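Local coordinates for PqqA binding protein (Xanthomonas campestris pv. campestris, PDB 3G2B), which probably binds the precursor peptide PqqA and presents it to PqqE during biosynthesis of the redox cofactor pyrroloquinoline quinone, at residues V48-A62 with I76-H88. Sequence-based numbering, arbitrary orientation.
Sequences VAQRYDGTQSLAQIA and IETDVIELTTTLH
Tyr52 and Thr84 make the hydrogen bond that joins the two segments: Tyr52 OH donates to Thr84 OG1 at 2.7 Å. Thr84 OG1 in turn donates to Val80 O (2.8 Å), one turn earlier in its helix, because chi1 of -55° sets OG1 beside the backbone N. That carbonyl also accepts Thr84 N, the two donors arriving from opposite faces of its plane. Leu87 CD1 meets the ring of Tyr52 at its edge, 3.9 Å from Tyr52 CE1, while Val48 O lies over one face.

The apolar contacts centre on Val80, whose two methyls divide the work. Val80 CG1 packs 3.8 Å from Leu58 CD2, whereas CG2 touches Val48 CG2 and Ala62 CB. A branched, compact valine suits this position, since it meets both helix 44-51 and helix 58-68. Leu58 also reaches tip to tip toward Thr84, and Leu83 CD2 comes end-on against Val48 CB at 3.7 Å.

Where helices 58-62 and 76-88 come together, with axes 8.8 Å apart and an angle of 131° between their directions, small size matters: Ala62 CB lies 3.5 Å from Glu77 CA, and Ile76 CG2 borders the same alanine.

At the Glu77 end the contact turns polar. The extended chain, with CG anti to the backbone N (chi1 -177°), carries Glu77 OE2 to 4.0 Å from Ala59 CA. One water donates to both Glu77 OE2 and Ala59 O, and OE2 also forms a salt bridge with Arg9 of the second subunit. Ser57 and Gln60 close a capping box at the start of helix 58-68.

The contact thus joins helices 44-51, 58-68 and 73-89 in a three-helix cluster, consistent with the family's helix-turn-helix character, its hydroxyl pair satisfied by hydrogen bonds running from Tyr52 OH through Thr84 OG1 to Val80 O.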
# COMPACT_ATOMS: atom_id res chain seq x y z
N VAL A 48 -15.82 -12.91 -1.79
CA VAL A 48 -14.68 -12.95 -2.70
C VAL A 48 -13.37 -13.06 -1.94
O VAL A 48 -12.51 -13.87 -2.30
CB VAL A 48 -14.64 -11.69 -3.59
CG1 VAL A 48 -13.38 -11.69 -4.45
CG2 VAL A 48 -15.88 -11.62 -4.47
N ALA A 49 -13.21 -12.25 -0.90
CA ALA A 49 -11.99 -12.27 -0.11
C ALA A 49 -11.74 -13.65 0.48
O ALA A 49 -10.61 -14.10 0.59
CB ALA A 49 -12.08 -11.23 1.00
N GLN A 50 -12.82 -14.33 0.86
CA GLN A 50 -12.74 -15.66 1.45
C GLN A 50 -12.41 -16.70 0.39
O GLN A 50 -11.75 -17.70 0.67
CB GLN A 50 -14.07 -16.00 2.13
CG GLN A 50 -14.13 -17.36 2.84
CD GLN A 50 -14.53 -18.49 1.92
OE1 GLN A 50 -15.44 -18.35 1.11
NE2 GLN A 50 -13.85 -19.63 2.05
N ARG A 51 -12.84 -16.44 -0.85
CA ARG A 51 -12.61 -17.37 -1.95
C ARG A 51 -11.21 -17.34 -2.56
O ARG A 51 -10.81 -18.30 -3.22
CB ARG A 51 -13.66 -17.15 -3.05
CG ARG A 51 -15.08 -17.46 -2.60
CD ARG A 51 -15.20 -18.90 -2.12
NE ARG A 51 -16.49 -19.17 -1.51
CZ ARG A 51 -17.62 -19.40 -2.18
NH1 ARG A 51 -18.74 -19.63 -1.53
NH2 ARG A 51 -17.61 -19.40 -3.51
N TYR A 52 -10.46 -16.26 -2.34
CA TYR A 52 -9.09 -16.19 -2.88
C TYR A 52 -8.31 -17.37 -2.33
O TYR A 52 -8.40 -17.67 -1.14
CB TYR A 52 -8.38 -14.91 -2.41
CG TYR A 52 -8.88 -13.60 -2.97
CD1 TYR A 52 -8.84 -12.45 -2.18
CD2 TYR A 52 -9.34 -13.48 -4.28
CE1 TYR A 52 -9.25 -11.21 -2.68
CE2 TYR A 52 -9.75 -12.24 -4.80
CZ TYR A 52 -9.70 -11.11 -3.98
OH TYR A 52 -10.10 -9.87 -4.46
N ASP A 53 -7.55 -18.05 -3.18
CA ASP A 53 -6.74 -19.19 -2.74
C ASP A 53 -5.44 -19.32 -3.53
O ASP A 53 -4.78 -20.36 -3.48
CB ASP A 53 -7.55 -20.50 -2.83
CG ASP A 53 -7.91 -20.88 -4.25
OD1 ASP A 53 -8.62 -21.90 -4.42
OD2 ASP A 53 -7.51 -20.18 -5.20
N GLY A 54 -5.08 -18.25 -4.23
CA GLY A 54 -3.86 -18.23 -5.02
C GLY A 54 -3.84 -19.25 -6.14
O GLY A 54 -2.78 -19.56 -6.69
N THR A 55 -5.02 -19.76 -6.50
CA THR A 55 -5.13 -20.76 -7.55
C THR A 55 -6.26 -20.38 -8.52
O THR A 55 -6.04 -20.23 -9.72
CB THR A 55 -5.44 -22.14 -6.95
OG1 THR A 55 -4.51 -22.42 -5.90
CG2 THR A 55 -5.34 -23.22 -8.01
N GLN A 56 -7.46 -20.23 -7.98
CA GLN A 56 -8.63 -19.86 -8.78
C GLN A 56 -8.43 -18.45 -9.33
O GLN A 56 -7.91 -17.58 -8.65
CB GLN A 56 -9.89 -19.87 -7.91
CG GLN A 56 -10.21 -21.22 -7.29
CD GLN A 56 -10.67 -22.23 -8.31
OE1 GLN A 56 -10.23 -23.38 -8.31
NE2 GLN A 56 -11.58 -21.82 -9.18
N SER A 57 -8.86 -18.23 -10.57
CA SER A 57 -8.75 -16.92 -11.19
C SER A 57 -9.99 -16.12 -10.85
O SER A 57 -10.98 -16.68 -10.38
CB SER A 57 -8.64 -17.05 -12.71
OG SER A 57 -9.87 -17.51 -13.25
N LEU A 58 -9.95 -14.81 -11.10
CA LEU A 58 -11.11 -13.97 -10.82
C LEU A 58 -12.28 -14.41 -11.70
O LEU A 58 -13.44 -14.34 -11.29
CB LEU A 58 -10.79 -12.49 -11.06
CG LEU A 58 -9.65 -11.92 -10.22
CD1 LEU A 58 -9.58 -10.41 -10.44
CD2 LEU A 58 -9.86 -12.24 -8.75
N ALA A 59 -11.97 -14.86 -12.91
CA ALA A 59 -13.01 -15.33 -13.82
C ALA A 59 -13.71 -16.53 -13.19
O ALA A 59 -14.94 -16.61 -13.18
CB ALA A 59 -12.39 -15.71 -15.17
N GLN A 60 -12.92 -17.46 -12.66
CA GLN A 60 -13.48 -18.65 -12.03
C GLN A 60 -14.27 -18.29 -10.77
O GLN A 60 -15.34 -18.83 -10.52
CB GLN A 60 -12.36 -19.63 -11.67
CG GLN A 60 -11.71 -20.26 -12.89
CD GLN A 60 -10.50 -21.12 -12.53
OE1 GLN A 60 -9.50 -20.62 -12.02
NE2 GLN A 60 -10.60 -22.41 -12.81
N ILE A 61 -13.73 -17.37 -9.98
CA ILE A 61 -14.42 -16.95 -8.77
C ILE A 61 -15.77 -16.33 -9.11
O ILE A 61 -16.78 -16.62 -8.47
CB ILE A 61 -13.56 -15.95 -7.97
CG1 ILE A 61 -12.34 -16.67 -7.38
CG2 ILE A 61 -14.40 -15.32 -6.85
CD1 ILE A 61 -11.33 -15.76 -6.73
N ALA A 62 -15.80 -15.49 -10.14
CA ALA A 62 -17.03 -14.83 -10.55
C ALA A 62 -18.05 -15.83 -11.09
O ALA A 62 -19.24 -15.73 -10.79
CB ALA A 62 -16.74 -13.77 -11.60
N ILE A 76 -21.10 -9.84 -12.01
CA ILE A 76 -20.29 -10.28 -10.90
C ILE A 76 -18.79 -10.21 -11.23
O ILE A 76 -17.98 -9.84 -10.39
CB ILE A 76 -20.67 -11.71 -10.46
CG1 ILE A 76 -22.12 -11.73 -9.96
CG2 ILE A 76 -19.73 -12.20 -9.38
CD1 ILE A 76 -22.39 -10.79 -8.80
N GLU A 77 -18.42 -10.55 -12.47
CA GLU A 77 -17.02 -10.49 -12.84
C GLU A 77 -16.51 -9.05 -12.73
O GLU A 77 -15.42 -8.80 -12.23
CB GLU A 77 -16.81 -11.01 -14.27
CG GLU A 77 -15.33 -11.03 -14.68
CD GLU A 77 -15.07 -11.80 -15.96
OE1 GLU A 77 -14.54 -11.21 -16.93
OE2 GLU A 77 -15.38 -13.01 -16.00
N THR A 78 -17.32 -8.09 -13.17
CA THR A 78 -16.92 -6.70 -13.06
C THR A 78 -16.69 -6.33 -11.60
O THR A 78 -15.69 -5.71 -11.25
CB THR A 78 -18.00 -5.76 -13.65
OG1 THR A 78 -17.96 -5.84 -15.08
CG2 THR A 78 -17.76 -4.32 -13.22
N ASP A 79 -17.62 -6.73 -10.74
CA ASP A 79 -17.52 -6.43 -9.31
C ASP A 79 -16.30 -7.09 -8.67
O ASP A 79 -15.61 -6.48 -7.85
CB ASP A 79 -18.80 -6.87 -8.60
CG ASP A 79 -19.95 -5.89 -8.83
OD1 ASP A 79 -19.87 -5.06 -9.76
OD2 ASP A 79 -20.94 -5.94 -8.07
N VAL A 80 -16.03 -8.34 -9.05
CA VAL A 80 -14.88 -9.07 -8.52
C VAL A 80 -13.59 -8.38 -8.93
O VAL A 80 -12.68 -8.20 -8.13
CB VAL A 80 -14.87 -10.54 -9.01
CG1 VAL A 80 -13.55 -11.21 -8.64
CG2 VAL A 80 -16.03 -11.29 -8.40
N ILE A 81 -13.50 -7.99 -10.20
CA ILE A 81 -12.30 -7.32 -10.67
C ILE A 81 -12.12 -5.97 -9.99
O ILE A 81 -11.01 -5.61 -9.61
CB ILE A 81 -12.33 -7.14 -12.20
CG1 ILE A 81 -12.28 -8.52 -12.87
CG2 ILE A 81 -11.16 -6.28 -12.65
CD1 ILE A 81 -12.34 -8.48 -14.39
N GLU A 82 -13.21 -5.22 -9.84
CA GLU A 82 -13.14 -3.91 -9.18
C GLU A 82 -12.61 -4.06 -7.76
O GLU A 82 -11.71 -3.33 -7.34
CB GLU A 82 -14.52 -3.25 -9.16
CG GLU A 82 -14.57 -1.99 -8.29
CD GLU A 82 -15.97 -1.38 -8.20
OE1 GLU A 82 -16.93 -2.12 -7.92
OE2 GLU A 82 -16.09 -0.15 -8.40
N LEU A 83 -13.17 -5.00 -7.01
CA LEU A 83 -12.74 -5.22 -5.63
C LEU A 83 -11.27 -5.62 -5.54
O LEU A 83 -10.51 -5.07 -4.74
CB LEU A 83 -13.58 -6.32 -4.97
CG LEU A 83 -13.02 -6.83 -3.63
CD1 LEU A 83 -13.16 -5.74 -2.57
CD2 LEU A 83 -13.76 -8.09 -3.21
N THR A 84 -10.88 -6.58 -6.37
CA THR A 84 -9.51 -7.07 -6.38
C THR A 84 -8.52 -5.96 -6.71
O THR A 84 -7.43 -5.89 -6.15
CB THR A 84 -9.36 -8.23 -7.37
OG1 THR A 84 -10.33 -9.23 -7.05
CG2 THR A 84 -7.96 -8.83 -7.29
N THR A 85 -8.91 -5.08 -7.63
CA THR A 85 -8.06 -3.97 -8.01
C THR A 85 -7.83 -3.08 -6.78
O THR A 85 -6.70 -2.68 -6.51
CB THR A 85 -8.72 -3.13 -9.12
OG1 THR A 85 -8.82 -3.93 -10.30
CG2 THR A 85 -7.89 -1.89 -9.42
N THR A 86 -8.89 -2.80 -6.04
CA THR A 86 -8.79 -1.98 -4.83
C THR A 86 -7.90 -2.64 -3.78
O THR A 86 -7.03 -2.00 -3.18
CB THR A 86 -10.18 -1.73 -4.22
OG1 THR A 86 -10.95 -0.94 -5.15
CG2 THR A 86 -10.07 -0.97 -2.90
N LEU A 87 -8.10 -3.94 -3.55
CA LEU A 87 -7.30 -4.65 -2.57
C LEU A 87 -5.84 -4.74 -3.01
O LEU A 87 -4.93 -4.73 -2.18
CB LEU A 87 -7.87 -6.05 -2.31
CG LEU A 87 -9.29 -6.09 -1.75
CD1 LEU A 87 -9.66 -7.54 -1.43
CD2 LEU A 87 -9.39 -5.23 -0.49
N HIS A 88 -5.62 -4.83 -4.31
CA HIS A 88 -4.25 -4.91 -4.82
C HIS A 88 -3.57 -3.56 -4.60
O HIS A 88 -2.41 -3.50 -4.20
CB HIS A 88 -4.26 -5.25 -6.32
CG HIS A 88 -2.89 -5.41 -6.90
ND1 HIS A 88 -2.54 -4.89 -8.12
CD2 HIS A 88 -1.79 -6.05 -6.42
CE1 HIS A 88 -1.28 -5.20 -8.38
NE2 HIS A 88 -0.80 -5.90 -7.37
O HOH W 1 -16.62 -15.23 -14.98